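Local coordinates for hypothetical nigD-like protein (PDB 3QWN) that is of unknown biochemical function but probably acts as a NigD-like immunity protein, built from an OB domain followed by a beta-sandwich domain, at residues V79-K84 with L164-D169; D98-V103 with F185-Y190; H126-V131 with M145-D150. All blocks are in the same frame, centred on the assembly; numbering follows the deposited sequence.

In the fold
All three contacts belong to the C-terminal beta-sandwich domain. Contact 3 pairs strands 127-133 and 142-150 within the five-stranded sheet, and contacts 1 and 2 tie edges of the three-stranded sheet, strands 158-167 and 101-108, to chain that leads into or belongs to the larger one. The centre of contact 3 lies about 10 Å from the centres of the other two, which are about 17 Å apart. Along the chain contacts 1 and 2 interlock, their segments alternating, while contact 3 is nested inside both loops. Leu164 packs on Leu147, and Asp98 O is hydrogen-bonded to His149 ND1, so contact 3 touches both of the others, and the three form one continuous part of the sandwich.

Contact 1 (V79-K84 with L164-D169); sequences VTPTPK and LSVPLD
Val79 lies beside Leu164 as a single backbone bridge, with CA atoms 4.8 Å apart, and from there the two segments diverge, their end-to-end directions 45° apart. Ser165 N donates to Val79 O over 2.9 Å, almost in line with the carbonyl. The same oxygen receives a CA-H...O contact from Leu164, and Thr80 CA makes another to Ser165 O. Beyond the bridge, Pro81 and Pro83 lack an N-H, so they cannot donate the backbone bonds that would continue a ladder. Side-chain packing takes over.

Pro81 CG meets Leu164 CD2 at 4.0 Å, the proline ring crossing the leucine branch at about a right angle. Val166 reaches the loop with CG1, which trans placement about chi1 (-173°) sets 3.5 Å from Pro81 O and 3.7 Å from Pro83 CG; its other methyl, CG2, lies near Pro81 CG. The branched valine thus serves two prolines at once. The loop leads from strand 68-77, in the sheet of the N-terminal OB part, to the short edge strand 84-85 of the five-stranded sheet of the C-terminal beta sandwich, passing strand 158-167, an outer strand of the three-stranded sheet. Pro83 and Val166 both also touch Ile130 of strand 127-133, placing the apolar patch between the sheets.

Pro167 meets the loop backbone through CD, 3.3 Å from Pro81 O. Its CG comes within 4.0 Å of Thr82 OG1, the two side chains crossing nearly perpendicularly. Thr80 and Thr82, being polar, suit the exposed side of the loop; the Thr80 methyl, CG2, lies 3.5 Å from Ser165 O. The small Ser165 is buried, and its OG is hydrogen-bonded to Asn113 OD1, an acceptor, and to Arg54 NE, a donor.

Contact 2 (D98-V103 with F185-Y190); sequences DPVDVV and FKYYTY
Where the two sheets of the C-terminal beta sandwich meet, the segment entering strand 101-108, an outer strand of the three-stranded sheet, crosses the end of strand 181-190 of the five-stranded sheet, and Pro99 meets Thr189 and Tyr190 at this crossing. The touching parts run 112° apart, so no ladder develops. Pro99 CA lies 4.3 Å from Thr189 CA, and Pro99 CG stands over one face of the Tyr190 ring, 3.7 Å from the centroid, offset toward the rim near CZ. This CH-pi contact suits a compact, rigid proline ring, whose C-H groups fit an aromatic face, and the tyrosine hydroxyl is held by Glu156.

Next to it, Val100 is gripped at both backbone polar atoms. Its N donates to Tyr188 O over 3.2 Å, while its O accepts from Thr189 OG1 at 2.7 Å, a donor tilted 28° from the carbonyl plane. Thr189 delivers that hydroxyl because OG1 is trans to its N (chi1 -165°); a side-chain hydroxyl thereby continues the link begun by the backbone. A water bridges Asp98 O and Tyr188 O, donating to each.

The crossing links the two sheets of the sandwich, and apolar side chains pack between them. Tyr187 lies with Val102 CG2 over the centre of one face, 3.6 Å from the centroid, and with Val100 O at its edge, in plane; Val100 CG2 adds a contact to CD2. The same Val102 methyl reaches the edge of Phe185 at CE2, 4.2 Å away, so a single small branch joins two aromatic rings. A second water accepts from Val102 N and is hydrogen-bonded to Tyr187 OH. Leu147 of the neighbouring strand 142-150 touches Val100, Phe185 and Tyr187 from within the sheet.

Contact 3 (H126-V131 with M145-D150); sequences HVFGIV and MLLYHD
Strands 127-133 and 142-150 form an antiparallel ladder inside the five-stranded sheet, with an aromatic cluster of His126, Phe128 and His149 near one end. Their axes approach to 4.5 Å. Val127 with Asp150, Gly129 with Tyr148 and Val131 with Leu146 are hydrogen-bonded pairs, each joined by two backbone bonds. Tyr148 N approaches Gly129 O from above the carbonyl plane, 49° out of it, over 2.9 Å. Glycine suits position 129 because Tyr148 CB, on the same face of the sheet, leaves little room there for a side chain; Tyr148 CD1 lies 3.8 Å from Gly129 N.

His126 ND1 and His149 NE2 share a nearly straight hydrogen bond of 2.9 Å between ring edges, either able to donate. Asp154 holds His126 NE2 and Asp98 O holds His149 ND1, so both buried imidazoles have partners at each nitrogen. His149 CG lies trans to its N (chi1 172°), which carries the ring to Phe128 and His126. Phe128 lies alongside His149, planes 11° apart but slid, with CE1 over the imidazole face 3.4 Å from CD2. Toward the other end Ile130 CG2 touches selenomethionine Met145 at CG, 3.7 Å away, and its CD1 nears Leu147 CD1.

The face of Phe128, Ile130, Leu147 and His149 looks onto the three-stranded sheet: Phe128 packs on Leu116 and Leu118 of strand 111-120 and on Ala162 and Leu164 of strand 158-167. Strands 84-85 and 181-190 flank the pair.

Contact 1 (V79-K84 with L164-D169)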
ATOM      1  N   VAL A  79       0.128   2.101  -5.058  1.00 45.07           N
ATOM      2  CA  VAL A  79       1.511   1.666  -5.294  1.00 45.18           C
ATOM      3  C   VAL A  79       1.701   0.372  -4.525  1.00 50.66           C
ATOM      4  O   VAL A  79       1.338   0.315  -3.350  1.00 51.99           O
ATOM      5  CB  VAL A  79       2.542   2.765  -4.898  1.00 48.22           C
ATOM      6  CG1 VAL A  79       3.943   2.406  -5.348  1.00 48.61           C
ATOM      7  CG2 VAL A  79       2.148   4.130  -5.462  1.00 47.52           C
ATOM      8  N   THR A  80       2.239  -0.666  -5.176  1.00 47.77           N
ATOM      9  CA  THR A  80       2.571  -1.956  -4.548  1.00 49.07           C
ATOM     10  C   THR A  80       4.096  -2.119  -4.611  1.00 54.73           C
ATOM     11  O   THR A  80       4.592  -2.823  -5.493  1.00 56.01           O
ATOM     12  CB  THR A  80       1.814  -3.158  -5.158  1.00 55.84           C
ATOM     13  OG1 THR A  80       1.926  -3.116  -6.579  1.00 62.01           O
ATOM     14  CG2 THR A  80       0.347  -3.227  -4.720  1.00 48.70           C
ATOM     15  N   PRO A  81       4.871  -1.411  -3.752  1.00 51.02           N
ATOM     16  CA  PRO A  81       6.331  -1.526  -3.858  1.00 52.48           C
ATOM     17  C   PRO A  81       6.852  -2.800  -3.197  1.00 59.88           C
ATOM     18  O   PRO A  81       6.543  -3.108  -2.031  1.00 56.93           O
ATOM     19  CB  PRO A  81       6.847  -0.263  -3.162  1.00 54.16           C
ATOM     20  CG  PRO A  81       5.781   0.101  -2.163  1.00 56.24           C
ATOM     21  CD  PRO A  81       4.471  -0.507  -2.646  1.00 50.73           C
ATOM     22  N   THR A  82       7.657  -3.557  -3.963  1.00 61.84           N
ATOM     23  CA  THR A  82       8.269  -4.765  -3.427  1.00 62.97           C
ATOM     24  C   THR A  82       9.509  -4.320  -2.636  1.00 67.04           C
ATOM     25  O   THR A  82      10.345  -3.594  -3.201  1.00 68.44           O
ATOM     26  CB  THR A  82       8.573  -5.795  -4.535  1.00 68.75           C
ATOM     27  OG1 THR A  82       7.352  -6.158  -5.183  1.00 67.45           O
ATOM     28  CG2 THR A  82       9.235  -7.065  -3.980  1.00 67.54           C
ATOM     29  N   PRO A  83       9.629  -4.701  -1.333  1.00 60.30           N
ATOM     30  CA  PRO A  83      10.835  -4.323  -0.574  1.00 60.45           C
ATOM     31  C   PRO A  83      12.104  -4.854  -1.255  1.00 63.00           C
ATOM     32  O   PRO A  83      12.174  -6.030  -1.630  1.00 63.10           O
ATOM     33  CB  PRO A  83      10.611  -4.977   0.805  1.00 62.38           C
ATOM     34  CG  PRO A  83       9.153  -5.218   0.879  1.00 65.38           C
ATOM     35  CD  PRO A  83       8.730  -5.543  -0.515  1.00 60.49           C
ATOM     36  N   LYS A  84      13.076  -3.964  -1.462  1.00 58.49           N
ATOM     37  CA  LYS A  84      14.322  -4.294  -2.131  1.00 60.43           C
ATOM     38  C   LYS A  84      15.514  -3.713  -1.358  1.00 66.24           C
ATOM     39  O   LYS A  84      15.384  -2.621  -0.797  1.00 63.22           O
ATOM     40  CB  LYS A  84      14.306  -3.789  -3.588  1.00 62.29           C
ATOM     41  CG  LYS A  84      13.491  -4.650  -4.544  1.00 69.73           C
ATOM     42  CD  LYS A  84      13.052  -3.825  -5.752  1.00 89.93           C
ATOM     43  CE  LYS A  84      11.976  -4.503  -6.586  1.00105.63           C
ATOM     44  NZ  LYS A  84      11.383  -3.582  -7.607  1.00112.51           N
ATOM     45  N   LEU A 164      -0.252   3.103  -0.413  1.00 39.95           N
ATOM     46  CA  LEU A 164       0.728   2.037  -0.599  1.00 41.44           C
ATOM     47  C   LEU A 164       0.253   0.722   0.038  1.00 45.92           C
ATOM     48  O   LEU A 164      -0.299   0.729   1.121  1.00 45.67           O
ATOM     49  CB  LEU A 164       2.086   2.446   0.031  1.00 42.84           C
ATOM     50  CG  LEU A 164       3.063   3.248  -0.835  1.00 48.67           C
ATOM     51  CD1 LEU A 164       2.592   4.696  -1.051  1.00 48.87           C
ATOM     52  CD2 LEU A 164       4.401   3.267  -0.206  1.00 45.08           C
ATOM     53  N   SER A 165       0.498  -0.400  -0.628  1.00 43.54           N
ATOM     54  CA  SER A 165       0.220  -1.739  -0.121  1.00 43.27           C
ATOM     55  C   SER A 165       1.483  -2.514  -0.361  1.00 50.32           C
ATOM     56  O   SER A 165       1.777  -2.855  -1.510  1.00 52.57           O
ATOM     57  CB  SER A 165      -0.987  -2.366  -0.813  1.00 45.41           C
ATOM     58  OG  SER A 165      -2.177  -2.239  -0.056  1.00 45.78           O
ATOM     59  N   VAL A 166       2.318  -2.639   0.674  1.00 46.12           N
ATOM     60  CA  VAL A 166       3.599  -3.327   0.578  1.00 49.12           C
ATOM     61  C   VAL A 166       3.366  -4.851   0.677  1.00 59.62           C
ATOM     62  O   VAL A 166       2.987  -5.317   1.762  1.00 60.57           O
ATOM     63  CB  VAL A 166       4.621  -2.843   1.654  1.00 52.37           C
ATOM     64  CG1 VAL A 166       5.986  -3.466   1.412  1.00 53.89           C
ATOM     65  CG2 VAL A 166       4.724  -1.325   1.690  1.00 50.91           C
ATOM     66  N   PRO A 167       3.624  -5.644  -0.407  1.00 58.61           N
ATOM     67  CA  PRO A 167       3.449  -7.119  -0.313  1.00 59.45           C
ATOM     68  C   PRO A 167       4.415  -7.777   0.672  1.00 64.21           C
ATOM     69  O   PRO A 167       5.597  -7.455   0.671  1.00 67.08           O
ATOM     70  CB  PRO A 167       3.710  -7.602  -1.745  1.00 61.78           C
ATOM     71  CG  PRO A 167       4.537  -6.527  -2.366  1.00 65.70           C
ATOM     72  CD  PRO A 167       4.078  -5.238  -1.756  1.00 59.71           C
ATOM     73  N   LEU A 168       3.914  -8.698   1.509  1.00 59.15           N
ATOM     74  CA  LEU A 168       4.734  -9.355   2.532  1.00 59.59           C
ATOM     75  C   LEU A 168       4.870 -10.877   2.313  1.00 68.33           C
ATOM     76  O   LEU A 168       5.341 -11.590   3.203  1.00 70.10           O
ATOM     77  CB  LEU A 168       4.159  -9.072   3.942  1.00 57.53           C
ATOM     78  CG  LEU A 168       3.910  -7.628   4.340  1.00 58.10           C
ATOM     79  CD1 LEU A 168       3.119  -7.566   5.644  1.00 57.96           C
ATOM     80  CD2 LEU A 168       5.201  -6.844   4.424  1.00 53.57           C
ATOM     81  N   ASP A 169       4.518 -11.354   1.113  1.00 68.15           N
ATOM     82  CA  ASP A 169       4.575 -12.770   0.723  1.00 70.42           C
ATOM     83  C   ASP A 169       6.003 -13.336   0.747  1.00 75.59           C
ATOM     84  O   ASP A 169       6.177 -14.510   1.095  1.00 77.90           O
ATOM     85  CB  ASP A 169       3.940 -12.965  -0.664  1.00 73.09           C
ATOM     86  CG  ASP A 169       2.539 -12.383  -0.764  1.00 95.88           C
ATOM     87  OD1 ASP A 169       1.661 -12.794   0.034  1.00 97.91           O
ATOM     88  OD2 ASP A 169       2.336 -11.461  -1.581  1.00106.44           O
TER

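Contact 2 (D98-V103 with F185-Y190)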
ATOM      1  N   ASP A  98      12.083  12.255   0.144  1.00 51.62           N
ATOM      2  CA  ASP A  98      11.295  13.487   0.221  1.00 51.11           C
ATOM      3  C   ASP A  98      10.169  13.295   1.279  1.00 54.04           C
ATOM      4  O   ASP A  98       9.626  12.195   1.389  1.00 48.40           O
ATOM      5  CB  ASP A  98      10.758  13.889  -1.163  1.00 51.15           C
ATOM      6  CG  ASP A  98      11.846  14.391  -2.083  1.00 53.72           C
ATOM      7  OD1 ASP A  98      12.668  15.200  -1.631  1.00 54.39           O
ATOM      8  OD2 ASP A  98      11.850  13.996  -3.273  1.00 60.93           O
ATOM      9  N   PRO A  99       9.939  14.299   2.165  1.00 54.93           N
ATOM     10  CA  PRO A  99       9.037  14.082   3.308  1.00 53.06           C
ATOM     11  C   PRO A  99       7.600  13.793   2.961  1.00 52.01           C
ATOM     12  O   PRO A  99       7.077  14.247   1.944  1.00 52.25           O
ATOM     13  CB  PRO A  99       9.126  15.400   4.088  1.00 55.99           C
ATOM     14  CG  PRO A  99      10.448  15.938   3.723  1.00 62.95           C
ATOM     15  CD  PRO A  99      10.573  15.631   2.261  1.00 58.07           C
ATOM     16  N   VAL A 100       6.974  13.004   3.838  1.00 43.46           N
ATOM     17  CA  VAL A 100       5.571  12.601   3.811  1.00 38.81           C
ATOM     18  C   VAL A 100       5.088  12.559   5.260  1.00 43.75           C
ATOM     19  O   VAL A 100       5.905  12.511   6.192  1.00 43.82           O
ATOM     20  CB  VAL A 100       5.286  11.230   3.088  1.00 38.74           C
ATOM     21  CG1 VAL A 100       5.840  11.171   1.672  1.00 38.03           C
ATOM     22  CG2 VAL A 100       5.737  10.021   3.921  1.00 37.64           C
ATOM     23  N   ASP A 101       3.759  12.523   5.443  1.00 39.82           N
ATOM     24  CA  ASP A 101       3.136  12.253   6.725  1.00 38.96           C
ATOM     25  C   ASP A 101       2.425  10.912   6.606  1.00 40.75           C
ATOM     26  O   ASP A 101       1.914  10.578   5.533  1.00 38.32           O
ATOM     27  CB  ASP A 101       2.149  13.363   7.144  1.00 40.45           C
ATOM     28  CG  ASP A 101       2.775  14.705   7.475  1.00 52.81           C
ATOM     29  OD1 ASP A 101       3.968  14.732   7.886  1.00 58.04           O
ATOM     30  OD2 ASP A 101       2.080  15.718   7.347  1.00 54.74           O
ATOM     31  N   VAL A 102       2.418  10.128   7.676  1.00 37.50           N
ATOM     32  CA  VAL A 102       1.659   8.885   7.682  1.00 35.59           C
ATOM     33  C   VAL A 102       0.293   9.230   8.310  1.00 39.23           C
ATOM     34  O   VAL A 102       0.251   9.713   9.439  1.00 40.48           O
ATOM     35  CB  VAL A 102       2.376   7.712   8.385  1.00 38.59           C
ATOM     36  CG1 VAL A 102       1.434   6.511   8.543  1.00 36.58           C
ATOM     37  CG2 VAL A 102       3.656   7.322   7.635  1.00 39.33           C
ATOM     38  N   VAL A 103      -0.805   9.051   7.556  1.00 32.52           N
ATOM     39  CA  VAL A 103      -2.171   9.305   8.046  1.00 29.96           C
ATOM     40  C   VAL A 103      -2.661   8.075   8.832  1.00 33.58           C
ATOM     41  O   VAL A 103      -3.208   8.218   9.905  1.00 34.48           O
ATOM     42  CB  VAL A 103      -3.122   9.636   6.855  1.00 30.43           C
ATOM     43  CG1 VAL A 103      -4.570   9.772   7.325  1.00 28.30           C
ATOM     44  CG2 VAL A 103      -2.664  10.900   6.148  1.00 29.94           C
ATOM     45  N   PHE A 185       9.044  -0.016  10.297  1.00 49.72           N
ATOM     46  CA  PHE A 185       8.950   0.947   9.211  1.00 46.87           C
ATOM     47  C   PHE A 185       9.426   2.345   9.623  1.00 51.67           C
ATOM     48  O   PHE A 185       8.950   2.906  10.607  1.00 52.20           O
ATOM     49  CB  PHE A 185       7.499   1.005   8.674  1.00 44.86           C
ATOM     50  CG  PHE A 185       7.258   2.035   7.597  1.00 43.85           C
ATOM     51  CD1 PHE A 185       7.686   1.813   6.289  1.00 44.87           C
ATOM     52  CD2 PHE A 185       6.605   3.229   7.888  1.00 42.57           C
ATOM     53  CE1 PHE A 185       7.466   2.772   5.301  1.00 43.63           C
ATOM     54  CE2 PHE A 185       6.374   4.185   6.889  1.00 42.98           C
ATOM     55  CZ  PHE A 185       6.808   3.947   5.603  1.00 40.60           C
ATOM     56  N   LYS A 186      10.361   2.901   8.832  1.00 47.90           N
ATOM     57  CA  LYS A 186      10.917   4.246   8.972  1.00 47.89           C
ATOM     58  C   LYS A 186      10.573   5.079   7.744  1.00 48.98           C
ATOM     59  O   LYS A 186      10.377   4.535   6.652  1.00 47.28           O
ATOM     60  CB  LYS A 186      12.434   4.197   9.161  1.00 53.81           C
ATOM     61  CG  LYS A 186      12.876   3.919  10.591  1.00 59.61           C
ATOM     62  CD  LYS A 186      14.395   3.858  10.708  1.00 64.77           C
ATOM     63  CE  LYS A 186      14.849   3.174  11.973  1.00 74.09           C
ATOM     64  NZ  LYS A 186      16.315   3.314  12.188  1.00 92.92           N
ATOM     65  N   TYR A 187      10.500   6.398   7.912  1.00 45.03           N
ATOM     66  CA  TYR A 187      10.171   7.320   6.809  1.00 44.03           C
ATOM     67  C   TYR A 187      10.614   8.724   7.187  1.00 48.11           C
ATOM     68  O   TYR A 187      10.629   9.064   8.381  1.00 49.19           O
ATOM     69  CB  TYR A 187       8.641   7.298   6.486  1.00 42.22           C
ATOM     70  CG  TYR A 187       7.765   7.895   7.578  1.00 44.44           C
ATOM     71  CD1 TYR A 187       7.545   7.218   8.778  1.00 46.11           C
ATOM     72  CD2 TYR A 187       7.170   9.146   7.418  1.00 44.61           C
ATOM     73  CE1 TYR A 187       6.768   7.779   9.795  1.00 44.99           C
ATOM     74  CE2 TYR A 187       6.407   9.723   8.436  1.00 43.53           C
ATOM     75  CZ  TYR A 187       6.193   9.032   9.615  1.00 47.39           C
ATOM     76  OH  TYR A 187       5.369   9.590  10.575  1.00 41.51           O
ATOM     77  N   TYR A 188      10.967   9.533   6.185  1.00 42.29           N
ATOM     78  CA  TYR A 188      11.356  10.917   6.425  1.00 42.43           C
ATOM     79  C   TYR A 188      10.127  11.789   6.413  1.00 46.63           C
ATOM     80  O   TYR A 188       9.247  11.615   5.568  1.00 46.47           O
ATOM     81  CB  TYR A 188      12.402  11.389   5.411  1.00 43.81           C
ATOM     82  CG  TYR A 188      13.806  10.913   5.740  1.00 46.13           C
ATOM     83  CD1 TYR A 188      14.171   9.577   5.572  1.00 48.14           C
ATOM     84  CD2 TYR A 188      14.778  11.801   6.199  1.00 48.10           C
ATOM     85  CE1 TYR A 188      15.463   9.138   5.845  1.00 53.94           C
ATOM     86  CE2 TYR A 188      16.071  11.365   6.509  1.00 51.22           C
ATOM     87  CZ  TYR A 188      16.412  10.028   6.327  1.00 61.31           C
ATOM     88  OH  TYR A 188      17.682   9.547   6.601  1.00 62.91           O
ATOM     89  N   THR A 189      10.049  12.691   7.376  1.00 45.64           N
ATOM     90  CA  THR A 189       8.939  13.625   7.591  1.00 45.75           C
ATOM     91  C   THR A 189       9.502  14.953   8.103  1.00 55.21           C
ATOM     92  O   THR A 189      10.678  15.017   8.468  1.00 59.34           O
ATOM     93  CB  THR A 189       7.920  12.992   8.581  1.00 48.73           C
ATOM     94  OG1 THR A 189       6.681  13.711   8.532  1.00 46.31           O
ATOM     95  CG2 THR A 189       8.459  12.873  10.009  1.00 44.81           C
ATOM     96  N   TYR A 190       8.685  16.003   8.141  1.00 51.27           N
ATOM     97  CA  TYR A 190       9.126  17.290   8.684  1.00 52.21           C
ATOM     98  C   TYR A 190       8.857  17.357  10.167  1.00 60.60           C
ATOM     99  O   TYR A 190       7.788  16.933  10.597  1.00 58.78           O
ATOM    100  CB  TYR A 190       8.420  18.466   7.993  1.00 51.47           C
ATOM    101  CG  TYR A 190       8.902  18.755   6.589  1.00 53.00           C
ATOM    102  CD1 TYR A 190      10.233  19.114   6.346  1.00 57.16           C
ATOM    103  CD2 TYR A 190       8.018  18.725   5.501  1.00 49.43           C
ATOM    104  CE1 TYR A 190      10.676  19.407   5.054  1.00 58.86           C
ATOM    105  CE2 TYR A 190       8.450  19.026   4.209  1.00 50.10           C
ATOM    106  CZ  TYR A 190       9.774  19.379   3.992  1.00 64.97           C
ATOM    107  OH  TYR A 190      10.205  19.672   2.721  1.00 69.02           O
TER
HETATM  108  O   HOH W   1       9.192  10.003   3.088  1.00 42.65           O
HETATM  109  O   HOH W   2       3.689  11.569  10.139  1.00 43.40           O

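Contact 3 (H126-V131 with M145-D150)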
ATOM      1  N   HIS A 126       5.647  11.153  -8.510  1.00 46.13           N
ATOM      2  CA  HIS A 126       6.091  10.844  -7.173  1.00 43.32           C
ATOM      3  C   HIS A 126       6.345   9.346  -7.176  1.00 47.54           C
ATOM      4  O   HIS A 126       5.451   8.557  -7.487  1.00 46.45           O
ATOM      5  CB  HIS A 126       5.075  11.309  -6.120  1.00 40.66           C
ATOM      6  CG  HIS A 126       5.048  12.798  -5.941  1.00 43.51           C
ATOM      7  ND1 HIS A 126       5.637  13.408  -4.851  1.00 45.20           N
ATOM      8  CD2 HIS A 126       4.535  13.758  -6.745  1.00 44.53           C
ATOM      9  CE1 HIS A 126       5.436  14.703  -5.008  1.00 44.35           C
ATOM     10  NE2 HIS A 126       4.781  14.960  -6.134  1.00 44.59           N
ATOM     11  N   VAL A 127       7.606   8.971  -6.983  1.00 44.94           N
ATOM     12  CA  VAL A 127       8.029   7.576  -7.033  1.00 44.63           C
ATOM     13  C   VAL A 127       8.254   7.074  -5.606  1.00 48.71           C
ATOM     14  O   VAL A 127       8.998   7.680  -4.837  1.00 47.91           O
ATOM     15  CB  VAL A 127       9.279   7.358  -7.948  1.00 48.82           C
ATOM     16  CG1 VAL A 127       9.624   5.873  -8.062  1.00 48.88           C
ATOM     17  CG2 VAL A 127       9.063   7.962  -9.335  1.00 48.05           C
ATOM     18  N   PHE A 128       7.550   5.983  -5.255  1.00 45.64           N
ATOM     19  CA  PHE A 128       7.622   5.332  -3.962  1.00 44.84           C
ATOM     20  C   PHE A 128       8.283   3.960  -4.080  1.00 51.00           C
ATOM     21  O   PHE A 128       8.121   3.278  -5.097  1.00 49.95           O
ATOM     22  CB  PHE A 128       6.235   5.189  -3.340  1.00 43.79           C
ATOM     23  CG  PHE A 128       5.593   6.511  -3.002  1.00 43.94           C
ATOM     24  CD1 PHE A 128       5.945   7.204  -1.838  1.00 45.03           C
ATOM     25  CD2 PHE A 128       4.632   7.067  -3.843  1.00 43.33           C
ATOM     26  CE1 PHE A 128       5.375   8.439  -1.541  1.00 43.29           C
ATOM     27  CE2 PHE A 128       4.043   8.293  -3.532  1.00 44.45           C
ATOM     28  CZ  PHE A 128       4.439   8.980  -2.395  1.00 42.86           C
ATOM     29  N   GLY A 129       8.984   3.573  -3.011  1.00 46.89           N
ATOM     30  CA  GLY A 129       9.614   2.278  -2.854  1.00 46.63           C
ATOM     31  C   GLY A 129       9.833   1.973  -1.386  1.00 52.32           C
ATOM     32  O   GLY A 129       9.579   2.813  -0.519  1.00 52.09           O
ATOM     33  N   ILE A 130      10.305   0.763  -1.098  1.00 49.03           N
ATOM     34  CA  ILE A 130      10.657   0.300   0.224  1.00 48.40           C
ATOM     35  C   ILE A 130      12.093  -0.194   0.174  1.00 57.44           C
ATOM     36  O   ILE A 130      12.414  -1.103  -0.602  1.00 58.28           O
ATOM     37  CB  ILE A 130       9.678  -0.788   0.756  1.00 49.53           C
ATOM     38  CG1 ILE A 130       8.236  -0.233   0.988  1.00 46.40           C
ATOM     39  CG2 ILE A 130      10.248  -1.490   2.019  1.00 48.01           C
ATOM     40  CD1 ILE A 130       8.065   0.829   2.187  1.00 48.19           C
ATOM     41  N   VAL A 131      12.958   0.426   0.985  1.00 56.21           N
ATOM     42  CA  VAL A 131      14.356   0.032   1.130  1.00 57.69           C
ATOM     43  C   VAL A 131      14.388  -0.993   2.265  1.00 60.82           C
ATOM     44  O   VAL A 131      14.040  -0.677   3.399  1.00 57.08           O
ATOM     45  CB  VAL A 131      15.315   1.225   1.353  1.00 61.25           C
ATOM     46  CG1 VAL A 131      16.768   0.765   1.307  1.00 63.11           C
ATOM     47  CG2 VAL A 131      15.058   2.330   0.325  1.00 59.88           C
HETATM   48  N   MSE A 145      12.273  -1.590   7.183  1.00 54.57           N
HETATM   49  CA  MSE A 145      11.768  -0.945   5.974  1.00 51.22           C
HETATM   50  C   MSE A 145      11.914   0.552   6.061  1.00 56.30           C
HETATM   51  O   MSE A 145      11.556   1.153   7.065  1.00 57.07           O
HETATM   52  CB  MSE A 145      10.306  -1.302   5.735  1.00 50.44           C
HETATM   53  CG  MSE A 145      10.075  -2.759   5.440  1.00 57.18           C
HETATM   54 SE   MSE A 145       8.264  -3.022   4.855  0.75 62.66          SE
HETATM   55  CE  MSE A 145       8.280  -4.968   4.774  1.00 61.20           C
ATOM     56  N   LEU A 146      12.469   1.151   5.026  1.00 54.58           N
ATOM     57  CA  LEU A 146      12.617   2.596   4.932  1.00 54.47           C
ATOM     58  C   LEU A 146      11.889   3.046   3.697  1.00 56.85           C
ATOM     59  O   LEU A 146      12.109   2.482   2.625  1.00 56.02           O
ATOM     60  CB  LEU A 146      14.092   3.035   4.897  1.00 56.82           C
ATOM     61  CG  LEU A 146      14.391   4.528   4.621  1.00 60.91           C
ATOM     62  CD1 LEU A 146      13.760   5.464   5.701  1.00 60.54           C
ATOM     63  CD2 LEU A 146      15.892   4.753   4.542  1.00 60.00           C
ATOM     64  N   LEU A 147      10.996   4.042   3.847  1.00 51.40           N
ATOM     65  CA  LEU A 147      10.269   4.560   2.712  1.00 48.55           C
ATOM     66  C   LEU A 147      11.204   5.340   1.776  1.00 54.83           C
ATOM     67  O   LEU A 147      11.950   6.227   2.216  1.00 54.75           O
ATOM     68  CB  LEU A 147       9.083   5.457   3.138  1.00 45.47           C
ATOM     69  CG  LEU A 147       8.209   5.978   1.994  1.00 45.52           C
ATOM     70  CD1 LEU A 147       7.340   4.885   1.410  1.00 43.84           C
ATOM     71  CD2 LEU A 147       7.404   7.151   2.420  1.00 44.50           C
ATOM     72  N   TYR A 148      11.142   4.985   0.491  1.00 51.05           N
ATOM     73  CA  TYR A 148      11.784   5.693  -0.586  1.00 51.91           C
ATOM     74  C   TYR A 148      10.708   6.591  -1.205  1.00 53.35           C
ATOM     75  O   TYR A 148       9.619   6.104  -1.549  1.00 49.77           O
ATOM     76  CB  TYR A 148      12.376   4.710  -1.613  1.00 54.37           C
ATOM     77  CG  TYR A 148      12.866   5.358  -2.892  1.00 57.08           C
ATOM     78  CD1 TYR A 148      11.972   5.728  -3.897  1.00 57.56           C
ATOM     79  CD2 TYR A 148      14.225   5.532  -3.134  1.00 60.21           C
ATOM     80  CE1 TYR A 148      12.413   6.343  -5.068  1.00 56.50           C
ATOM     81  CE2 TYR A 148      14.680   6.097  -4.325  1.00 62.11           C
ATOM     82  CZ  TYR A 148      13.769   6.507  -5.287  1.00 69.12           C
ATOM     83  OH  TYR A 148      14.196   7.068  -6.466  1.00 73.69           O
ATOM     84  N   HIS A 149      10.994   7.888  -1.332  1.00 49.95           N
ATOM     85  CA  HIS A 149      10.069   8.809  -1.965  1.00 47.73           C
ATOM     86  C   HIS A 149      10.849   9.839  -2.753  1.00 53.36           C
ATOM     87  O   HIS A 149      11.589  10.637  -2.176  1.00 53.49           O
ATOM     88  CB  HIS A 149       9.085   9.477  -0.964  1.00 46.47           C
ATOM     89  CG  HIS A 149       8.249  10.572  -1.578  1.00 48.69           C
ATOM     90  ND1 HIS A 149       8.002  11.750  -0.903  1.00 49.75           N
ATOM     91  CD2 HIS A 149       7.684  10.652  -2.818  1.00 49.23           C
ATOM     92  CE1 HIS A 149       7.273  12.494  -1.729  1.00 48.31           C
ATOM     93  NE2 HIS A 149       7.069  11.877  -2.896  1.00 48.25           N
ATOM     94  N   ASP A 150      10.669   9.814  -4.079  1.00 50.43           N
ATOM     95  CA  ASP A 150      11.265  10.767  -5.005  1.00 50.95           C
ATOM     96  C   ASP A 150      10.149  11.647  -5.557  1.00 52.95           C
ATOM     97  O   ASP A 150       9.296  11.157  -6.295  1.00 49.69           O
ATOM     98  CB  ASP A 150      12.018  10.034  -6.123  1.00 53.51           C
ATOM     99  CG  ASP A 150      12.827  10.895  -7.085  1.00 60.93           C
ATOM    100  OD1 ASP A 150      13.035  12.103  -6.785  1.00 62.28           O
ATOM    101  OD2 ASP A 150      13.271  10.355  -8.126  1.00 62.28           O
TER